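Local coordinates for protein minor fimbrium subunit Mfa5 (Porphyromonas gingivalis ATCC 33277, PDB 6TO1) that serves as an accessory subunit of the minor fimbriae, surface pili through which the bacterium forms biofilms and adheres to host cells and other oral bacteria, at residues S595-I603 / G635-L643; F421-V432 / V443-L452. One frame throughout, in Å; residues are numbered along the deposited sequence.

Interaction 1: S595-I603 / G635-L643; sequences SVPPTNTVI and GNAYFAYKL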
loop_
_atom_site.group_PDB
_atom_site.type_symbol
_atom_site.label_atom_id
_atom_site.label_comp_id
_atom_site.label_asym_id
_atom_site.label_seq_id
_atom_site.Cartn_x
_atom_site.Cartn_y
_atom_site.Cartn_z
ATOM N N SER A 595 -32.282 -46.717 16.161
ATOM C CA SER A 595 -33.502 -47.478 16.448
ATOM C C SER A 595 -34.472 -46.563 17.178
ATOM O O SER A 595 -34.272 -46.221 18.353
ATOM C CB SER A 595 -33.171 -48.734 17.257
ATOM O OG SER A 595 -34.355 -49.443 17.593
ATOM N N VAL A 596 -35.504 -46.119 16.476
ATOM C CA VAL A 596 -36.329 -45.010 16.940
ATOM C C VAL A 596 -37.701 -45.550 17.327
ATOM O O VAL A 596 -38.413 -46.079 16.461
ATOM C CB VAL A 596 -36.462 -43.911 15.876
ATOM C CG1 VAL A 596 -37.316 -42.809 16.398
ATOM C CG2 VAL A 596 -35.062 -43.432 15.511
ATOM N N PRO A 597 -38.118 -45.405 18.582
ATOM C CA PRO A 597 -39.471 -45.808 18.959
ATOM C C PRO A 597 -40.380 -44.599 19.061
ATOM O O PRO A 597 -39.918 -43.473 19.292
ATOM C CB PRO A 597 -39.250 -46.454 20.334
ATOM C CG PRO A 597 -38.247 -45.495 20.966
ATOM C CD PRO A 597 -37.374 -44.956 19.778
ATOM N N PRO A 598 -41.691 -44.786 18.931
ATOM C CA PRO A 598 -42.611 -43.690 19.256
ATOM C C PRO A 598 -42.587 -43.408 20.757
ATOM O O PRO A 598 -42.312 -44.290 21.575
ATOM C CB PRO A 598 -43.978 -44.220 18.802
ATOM C CG PRO A 598 -43.855 -45.711 18.938
ATOM C CD PRO A 598 -42.390 -46.072 18.689
ATOM N N THR A 599 -42.856 -42.161 21.124
ATOM C CA THR A 599 -42.924 -41.850 22.548
ATOM C C THR A 599 -44.075 -42.590 23.219
ATOM O O THR A 599 -43.990 -42.918 24.403
ATOM C CB THR A 599 -43.058 -40.353 22.781
ATOM O OG1 THR A 599 -44.183 -39.831 22.075
ATOM C CG2 THR A 599 -41.808 -39.675 22.293
ATOM N N ASN A 600 -45.150 -42.859 22.492
ATOM C CA ASN A 600 -46.251 -43.617 23.071
ATOM C C ASN A 600 -46.930 -44.426 21.984
ATOM O O ASN A 600 -46.869 -44.086 20.809
ATOM C CB ASN A 600 -47.291 -42.729 23.746
ATOM C CG ASN A 600 -47.573 -41.478 22.979
ATOM O OD1 ASN A 600 -46.701 -40.934 22.305
ATOM N ND2 ASN A 600 -48.791 -40.995 23.082
ATOM N N THR A 601 -47.606 -45.500 22.395
ATOM C CA THR A 601 -48.310 -46.368 21.455
ATOM C C THR A 601 -49.819 -46.191 21.497
ATOM O O THR A 601 -50.522 -46.785 20.671
ATOM C CB THR A 601 -47.955 -47.829 21.752
ATOM O OG1 THR A 601 -48.211 -48.084 23.139
ATOM C CG2 THR A 601 -46.502 -48.069 21.451
ATOM N N VAL A 602 -50.317 -45.384 22.420
ATOM C CA VAL A 602 -51.708 -44.988 22.486
ATOM C C VAL A 602 -51.776 -43.477 22.621
ATOM O O VAL A 602 -51.077 -42.886 23.454
ATOM C CB VAL A 602 -52.432 -45.672 23.664
ATOM C CG1 VAL A 602 -53.809 -45.102 23.803
ATOM C CG2 VAL A 602 -52.477 -47.168 23.454
ATOM N N ILE A 603 -52.616 -42.852 21.805
ATOM C CA ILE A 603 -52.817 -41.409 21.851
ATOM C C ILE A 603 -54.283 -41.130 22.122
ATOM O O ILE A 603 -55.162 -41.598 21.385
ATOM C CB ILE A 603 -52.386 -40.708 20.544
ATOM C CG1 ILE A 603 -50.905 -40.912 20.253
ATOM C CG2 ILE A 603 -52.780 -39.231 20.611
ATOM C CD1 ILE A 603 -50.513 -40.579 18.795
ATOM N N GLY A 635 -33.547 -36.774 9.742
ATOM C CA GLY A 635 -34.412 -37.917 9.564
ATOM C C GLY A 635 -35.823 -37.663 10.070
ATOM O O GLY A 635 -36.087 -36.781 10.900
ATOM N N ASN A 636 -36.769 -38.456 9.552
ATOM C CA ASN A 636 -38.175 -38.290 9.904
ATOM C C ASN A 636 -38.795 -39.670 10.047
ATOM O O ASN A 636 -38.771 -40.457 9.098
ATOM C CB ASN A 636 -38.952 -37.481 8.853
ATOM C CG ASN A 636 -38.598 -36.009 8.862
ATOM O OD1 ASN A 636 -39.155 -35.215 9.635
ATOM N ND2 ASN A 636 -37.651 -35.636 8.014
ATOM N N ALA A 637 -39.319 -39.963 11.227
ATOM C CA ALA A 637 -40.118 -41.162 11.461
ATOM C C ALA A 637 -41.586 -40.781 11.432
ATOM O O ALA A 637 -41.984 -39.747 11.994
ATOM C CB ALA A 637 -39.786 -41.799 12.804
ATOM N N TYR A 638 -42.385 -41.620 10.768
ATOM C CA TYR A 638 -43.832 -41.449 10.683
ATOM C C TYR A 638 -44.479 -42.641 11.387
ATOM O O TYR A 638 -44.534 -43.739 10.837
ATOM C CB TYR A 638 -44.290 -41.342 9.247
ATOM C CG TYR A 638 -43.889 -39.996 8.686
ATOM C CD1 TYR A 638 -44.686 -38.892 8.894
ATOM C CD2 TYR A 638 -42.688 -39.830 8.012
ATOM C CE1 TYR A 638 -44.338 -37.645 8.416
ATOM C CE2 TYR A 638 -42.332 -38.578 7.517
ATOM C CZ TYR A 638 -43.175 -37.490 7.735
ATOM O OH TYR A 638 -42.869 -36.213 7.287
ATOM N N PHE A 639 -44.950 -42.412 12.602
ATOM C CA PHE A 639 -45.676 -43.432 13.350
ATOM C C PHE A 639 -47.162 -43.276 13.066
ATOM O O PHE A 639 -47.714 -42.204 13.265
ATOM C CB PHE A 639 -45.321 -43.285 14.824
ATOM C CG PHE A 639 -43.875 -43.524 15.112
ATOM C CD1 PHE A 639 -43.308 -44.758 14.886
ATOM C CD2 PHE A 639 -43.053 -42.488 15.595
ATOM C CE1 PHE A 639 -41.971 -44.994 15.158
ATOM C CE2 PHE A 639 -41.721 -42.725 15.876
ATOM C CZ PHE A 639 -41.170 -43.968 15.655
ATOM N N ALA A 640 -47.793 -44.357 12.598
ATOM C CA ALA A 640 -49.189 -44.380 12.193
ATOM C C ALA A 640 -50.076 -44.877 13.327
ATOM O O ALA A 640 -49.695 -45.765 14.095
ATOM C CB ALA A 640 -49.375 -45.296 10.979
ATOM N N TYR A 641 -51.244 -44.273 13.435
ATOM C CA TYR A 641 -52.241 -44.619 14.437
ATOM C C TYR A 641 -53.602 -44.677 13.769
ATOM O O TYR A 641 -53.898 -43.844 12.905
ATOM C CB TYR A 641 -52.290 -43.578 15.576
ATOM C CG TYR A 641 -50.995 -43.507 16.313
ATOM C CD1 TYR A 641 -50.846 -44.056 17.578
ATOM C CD2 TYR A 641 -49.909 -42.866 15.744
ATOM C CE1 TYR A 641 -49.639 -44.013 18.228
ATOM C CE2 TYR A 641 -48.717 -42.821 16.374
ATOM C CZ TYR A 641 -48.565 -43.380 17.603
ATOM O OH TYR A 641 -47.323 -43.305 18.173
ATOM N N LYS A 642 -54.443 -45.620 14.200
ATOM C CA LYS A 642 -55.833 -45.628 13.789
ATOM C C LYS A 642 -56.766 -45.517 14.987
ATOM O O LYS A 642 -56.427 -45.854 16.128
ATOM C CB LYS A 642 -56.193 -46.879 12.959
ATOM C CG LYS A 642 -56.092 -48.184 13.686
ATOM C CD LYS A 642 -56.485 -49.354 12.738
ATOM C CE LYS A 642 -56.454 -50.693 13.480
ATOM N NZ LYS A 642 -56.879 -51.839 12.606
ATOM N N LEU A 643 -57.965 -45.038 14.687
ATOM C CA LEU A 643 -58.992 -44.842 15.694
ATOM C C LEU A 643 -59.365 -46.160 16.358
ATOM O O LEU A 643 -59.568 -47.179 15.678
ATOM C CB LEU A 643 -60.206 -44.200 15.017
ATOM C CG LEU A 643 -61.418 -43.876 15.878
ATOM C CD1 LEU A 643 -61.101 -42.771 16.837
ATOM C CD2 LEU A 643 -62.631 -43.513 14.998
#
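Tyr641 reaches from strand 634-643 into the loop that joins Val596 to Val602, where its ring packs under Ile603 and its hydroxyl bonds to the loop backbone. CB of Tyr641 leaves the strand toward the loop, and with CG anti to the carbonyl carbon (chi1 -62°) the ring lies beneath the methyl end of Ile603: CD1 of Ile603 sits 3.5 Å from the centroid of the Tyr641 ring, almost on its normal, a CH-pi contact. CE1 and CZ come closest to that methyl. At the tip, OH of Tyr641 donates to the backbone O of Asn600 at 2.8 Å, with a C=O...O angle of 168°, and also touches CB of Pro598. Two residues earlier, Phe639 offers its own face to Pro598, whose CB stands 3.8 Å from the ring centroid, while the O of Val596 meets the rim at CZ, 3.6 Å away. Asn600 is itself braced: its ND2 donates to the O of Val602 and its OD1 receives Thr599 OG1. Strand 634-643 runs between strands 530-539 and 610-614 of one sheet; the loop passes over these aromatics from strand 592-596, paired with 624-628, to strand 602-604, paired with 610-614.

Interaction 2: F421-V432 / V443-L452; sequences FIVKNLTQSGDV and VHYDVSTKKL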
loop_
_atom_site.group_PDB
_atom_site.type_symbol
_atom_site.label_atom_id
_atom_site.label_comp_id
_atom_site.label_asym_id
_atom_site.label_seq_id
_atom_site.Cartn_x
_atom_site.Cartn_y
_atom_site.Cartn_z
ATOM N N PHE A 421 -27.089 -22.749 3.825
ATOM C CA PHE A 421 -26.574 -21.956 4.937
ATOM C C PHE A 421 -27.274 -20.613 5.014
ATOM O O PHE A 421 -27.605 -20.003 3.997
ATOM C CB PHE A 421 -25.049 -21.813 4.792
ATOM C CG PHE A 421 -24.362 -23.129 4.792
ATOM C CD1 PHE A 421 -24.037 -23.754 5.986
ATOM C CD2 PHE A 421 -24.137 -23.796 3.604
ATOM C CE1 PHE A 421 -23.475 -25.003 5.991
ATOM C CE2 PHE A 421 -23.569 -25.049 3.597
ATOM C CZ PHE A 421 -23.222 -25.652 4.788
ATOM N N ILE A 422 -27.540 -20.183 6.241
ATOM C CA ILE A 422 -28.152 -18.888 6.492
ATOM C C ILE A 422 -27.273 -18.095 7.443
ATOM O O ILE A 422 -26.524 -18.658 8.248
ATOM C CB ILE A 422 -29.568 -19.056 7.054
ATOM C CG1 ILE A 422 -29.516 -19.796 8.374
ATOM C CG2 ILE A 422 -30.440 -19.859 6.085
ATOM C CD1 ILE A 422 -30.918 -20.113 8.922
ATOM N N VAL A 423 -27.341 -16.783 7.311
ATOM C CA VAL A 423 -26.517 -15.881 8.091
ATOM C C VAL A 423 -27.289 -15.508 9.341
ATOM O O VAL A 423 -28.432 -15.048 9.265
ATOM C CB VAL A 423 -26.128 -14.631 7.285
ATOM C CG1 VAL A 423 -25.218 -13.753 8.132
ATOM C CG2 VAL A 423 -25.419 -15.008 6.004
ATOM N N LYS A 424 -26.670 -15.725 10.492
ATOM C CA LYS A 424 -27.307 -15.425 11.766
ATOM C C LYS A 424 -27.784 -13.982 11.782
ATOM O O LYS A 424 -27.045 -13.068 11.411
ATOM C CB LYS A 424 -26.308 -15.690 12.892
ATOM C CG LYS A 424 -26.855 -15.455 14.301
ATOM C CD LYS A 424 -25.813 -15.812 15.342
ATOM C CE LYS A 424 -26.313 -15.581 16.776
ATOM N NZ LYS A 424 -27.469 -16.450 17.092
ATOM N N ASN A 425 -29.055 -13.808 12.129
ATOM C CA ASN A 425 -29.720 -12.547 12.451
ATOM C C ASN A 425 -30.010 -11.664 11.254
ATOM O O ASN A 425 -30.429 -10.515 11.438
ATOM C CB ASN A 425 -28.935 -11.729 13.480
ATOM C CG ASN A 425 -28.960 -12.352 14.857
ATOM O OD1 ASN A 425 -29.869 -13.115 15.183
ATOM N ND2 ASN A 425 -27.948 -12.058 15.661
ATOM N N LEU A 426 -29.822 -12.150 10.035
ATOM C CA LEU A 426 -30.107 -11.349 8.849
ATOM C C LEU A 426 -31.481 -11.779 8.336
ATOM O O LEU A 426 -31.628 -12.834 7.712
ATOM C CB LEU A 426 -29.022 -11.506 7.792
ATOM C CG LEU A 426 -27.612 -11.132 8.246
ATOM C CD1 LEU A 426 -26.731 -10.853 7.002
ATOM C CD2 LEU A 426 -27.551 -9.956 9.195
ATOM N N THR A 427 -32.490 -10.957 8.622
ATOM C CA THR A 427 -33.864 -11.265 8.258
ATOM C C THR A 427 -34.401 -10.381 7.146
ATOM O O THR A 427 -35.347 -10.788 6.462
ATOM C CB THR A 427 -34.788 -11.119 9.476
ATOM O OG1 THR A 427 -34.757 -9.758 9.930
ATOM C CG2 THR A 427 -34.342 -12.035 10.596
ATOM N N GLN A 428 -33.831 -9.194 6.948
ATOM C CA GLN A 428 -34.312 -8.305 5.904
ATOM C C GLN A 428 -33.149 -7.631 5.193
ATOM O O GLN A 428 -32.049 -7.490 5.730
ATOM C CB GLN A 428 -35.269 -7.242 6.461
ATOM C CG GLN A 428 -34.740 -6.488 7.656
ATOM C CD GLN A 428 -35.749 -5.485 8.201
ATOM O OE1 GLN A 428 -36.645 -5.037 7.490
ATOM N NE2 GLN A 428 -35.603 -5.132 9.465
ATOM N N SER A 429 -33.425 -7.201 3.967
ATOM C CA SER A 429 -32.445 -6.489 3.177
ATOM C C SER A 429 -32.161 -5.123 3.793
ATOM O O SER A 429 -32.971 -4.549 4.525
ATOM C CB SER A 429 -32.941 -6.332 1.744
ATOM O OG SER A 429 -33.190 -7.587 1.142
ATOM N N GLY A 430 -30.981 -4.607 3.493
ATOM C CA GLY A 430 -30.588 -3.287 3.920
ATOM C C GLY A 430 -29.222 -3.325 4.547
ATOM O O GLY A 430 -28.436 -4.253 4.326
ATOM N N ASP A 431 -28.948 -2.311 5.343
ATOM C CA ASP A 431 -27.649 -2.150 5.972
ATOM C C ASP A 431 -27.527 -3.113 7.141
ATOM O O ASP A 431 -28.344 -3.079 8.067
ATOM C CB ASP A 431 -27.488 -0.708 6.430
ATOM C CG ASP A 431 -26.296 -0.521 7.307
ATOM O OD1 ASP A 431 -25.223 -1.041 6.959
ATOM O OD2 ASP A 431 -26.433 0.133 8.348
ATOM N N VAL A 432 -26.522 -3.983 7.092
ATOM C CA VAL A 432 -26.296 -4.951 8.153
ATOM C C VAL A 432 -24.961 -4.719 8.845
ATOM O O VAL A 432 -24.482 -5.588 9.576
ATOM C CB VAL A 432 -26.408 -6.398 7.630
ATOM C CG1 VAL A 432 -27.812 -6.634 7.065
ATOM C CG2 VAL A 432 -25.345 -6.726 6.566
ATOM N N VAL A 443 -21.713 -2.747 5.107
ATOM C CA VAL A 443 -22.151 -3.982 4.479
ATOM C C VAL A 443 -23.659 -3.948 4.257
ATOM O O VAL A 443 -24.424 -3.616 5.167
ATOM C CB VAL A 443 -21.764 -5.216 5.313
ATOM C CG1 VAL A 443 -22.183 -6.487 4.567
ATOM C CG2 VAL A 443 -20.261 -5.219 5.628
ATOM N N HIS A 444 -24.069 -4.292 3.046
ATOM C CA HIS A 444 -25.455 -4.420 2.635
ATOM C C HIS A 444 -25.773 -5.894 2.402
ATOM O O HIS A 444 -24.931 -6.658 1.938
ATOM C CB HIS A 444 -25.695 -3.652 1.342
ATOM C CG HIS A 444 -27.071 -3.807 0.795
ATOM N ND1 HIS A 444 -28.123 -3.012 1.203
ATOM C CD2 HIS A 444 -27.574 -4.659 -0.128
ATOM C CE1 HIS A 444 -29.218 -3.375 0.555
ATOM N NE2 HIS A 444 -28.910 -4.368 -0.261
ATOM N N TYR A 445 -27.000 -6.286 2.720
ATOM C CA TYR A 445 -27.457 -7.654 2.538
ATOM C C TYR A 445 -28.726 -7.632 1.707
ATOM O O TYR A 445 -29.628 -6.823 1.968
ATOM C CB TYR A 445 -27.718 -8.329 3.881
ATOM C CG TYR A 445 -28.045 -9.804 3.768
ATOM C CD1 TYR A 445 -27.116 -10.703 3.280
ATOM C CD2 TYR A 445 -29.293 -10.292 4.154
ATOM C CE1 TYR A 445 -27.406 -12.045 3.174
ATOM C CE2 TYR A 445 -29.592 -11.634 4.050
ATOM C CZ TYR A 445 -28.644 -12.505 3.568
ATOM O OH TYR A 445 -28.929 -13.848 3.464
ATOM N N ASP A 446 -28.779 -8.475 0.694
ATOM C CA ASP A 446 -30.016 -8.723 -0.033
ATOM C C ASP A 446 -30.552 -10.096 0.358
ATOM O O ASP A 446 -29.919 -11.115 0.078
ATOM C CB ASP A 446 -29.808 -8.640 -1.538
ATOM C CG ASP A 446 -31.114 -8.793 -2.300
ATOM O OD1 ASP A 446 -31.886 -7.821 -2.366
ATOM O OD2 ASP A 446 -31.380 -9.892 -2.812
ATOM N N VAL A 447 -31.747 -10.118 0.958
ATOM C CA VAL A 447 -32.321 -11.365 1.457
ATOM C C VAL A 447 -32.575 -12.346 0.313
ATOM O O VAL A 447 -32.364 -13.557 0.451
ATOM C CB VAL A 447 -33.624 -11.075 2.234
ATOM C CG1 VAL A 447 -34.624 -10.339 1.338
ATOM C CG2 VAL A 447 -34.225 -12.357 2.745
ATOM N N SER A 448 -33.060 -11.857 -0.828
ATOM C CA SER A 448 -33.536 -12.789 -1.848
ATOM C C SER A 448 -32.394 -13.513 -2.540
ATOM O O SER A 448 -32.542 -14.680 -2.911
ATOM C CB SER A 448 -34.399 -12.051 -2.868
ATOM O OG SER A 448 -33.742 -10.885 -3.334
ATOM N N THR A 449 -31.253 -12.859 -2.717
ATOM C CA THR A 449 -30.113 -13.489 -3.359
ATOM C C THR A 449 -29.073 -13.970 -2.357
ATOM O O THR A 449 -28.070 -14.566 -2.766
ATOM C CB THR A 449 -29.456 -12.519 -4.349
ATOM O OG1 THR A 449 -29.066 -11.318 -3.671
ATOM C CG2 THR A 449 -30.416 -12.160 -5.462
ATOM N N LYS A 450 -29.283 -13.704 -1.069
ATOM C CA LYS A 450 -28.346 -14.055 -0.005
ATOM C C LYS A 450 -26.965 -13.492 -0.314
ATOM O O LYS A 450 -25.945 -14.155 -0.165
ATOM C CB LYS A 450 -28.293 -15.562 0.202
ATOM C CG LYS A 450 -29.629 -16.138 0.676
ATOM C CD LYS A 450 -29.626 -17.665 0.588
ATOM C CE LYS A 450 -28.676 -18.266 1.613
ATOM N NZ LYS A 450 -28.669 -19.741 1.543
ATOM N N LYS A 451 -26.950 -12.232 -0.730
ATOM C CA LYS A 451 -25.742 -11.584 -1.220
ATOM C C LYS A 451 -25.318 -10.515 -0.227
ATOM O O LYS A 451 -26.089 -9.602 0.075
ATOM C CB LYS A 451 -25.973 -10.975 -2.601
ATOM C CG LYS A 451 -24.725 -10.314 -3.205
ATOM C CD LYS A 451 -25.100 -9.492 -4.422
ATOM C CE LYS A 451 -23.881 -8.905 -5.107
ATOM N NZ LYS A 451 -24.324 -8.052 -6.243
ATOM N N LEU A 452 -24.093 -10.623 0.271
ATOM C CA LEU A 452 -23.494 -9.569 1.076
ATOM C C LEU A 452 -22.664 -8.701 0.135
ATOM O O LEU A 452 -21.917 -9.228 -0.698
ATOM C CB LEU A 452 -22.621 -10.141 2.192
ATOM C CG LEU A 452 -23.364 -10.874 3.309
ATOM C CD1 LEU A 452 -22.386 -11.787 4.054
ATOM C CD2 LEU A 452 -24.026 -9.895 4.248
HETATM O O HOH W 1 -29.163 -15.854 5.079
#
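Gly430 and Tyr445 exchange two backbone hydrogen bonds as an antiparallel hydrogen-bonded pair, Gly430 N to Tyr445 O and Tyr445 N to Gly430 O, each 3.0 Å. Val432 N continues the pairing by donating to Val443 O. Beyond the strand, Ser429 takes over with its side chain: OG accepts from Val447 N at 2.9 Å and an almost straight 176°. Asp446 OD2 gathers three donors from the following turn, Ser448 OG, Thr449 OG1 and Thr449 N, the last forming an Asx motif, while Lys450 and Lys451 both face Asp446 in a G1 beta bulge. Lys450, bent at chi3 (69°), swings its NZ to Phe421 O, 2.7 Å away, and also to Ala418 O, so the ammonium ties two backbone carbonyls. A water bridges Val423 N, 3.0 Å off, and Tyr445 OH, 2.6 Å off. Among these polar links lies an apolar patch: CD1 of Leu426 rests over the face of the Tyr445 ring, 3.7 Å from its centroid, and Val432 CG1 packs on Tyr445 CB. Strand 430-431 is an outermost strand of an antiparallel sheet, next to 442-446 and then 451-455 and 408-417, whereas strand 421-423 pairs with 463-473 in another sheet.

The two contacts lie in series along the chain, interaction 2 closing before interaction 1 opens, with centres about 39 Å apart and nearest atoms about 16 Å apart, so they do not touch. They share no sheet. Interaction 2 links two antiparallel sheets, since 421-423 belongs with 463-473 and 430-431 with 442-446; interaction 1 belongs to the later, mixed sheet that contains 530-539 and 634-643, and to the small 592-596/624-628 pair beside it. Both lie on the same side of the chain's centre, away from the von Willebrand factor type A domain and its magnesium site. Each thus belongs to a different beta-rich region of an elongated, multidomain pilus subunit.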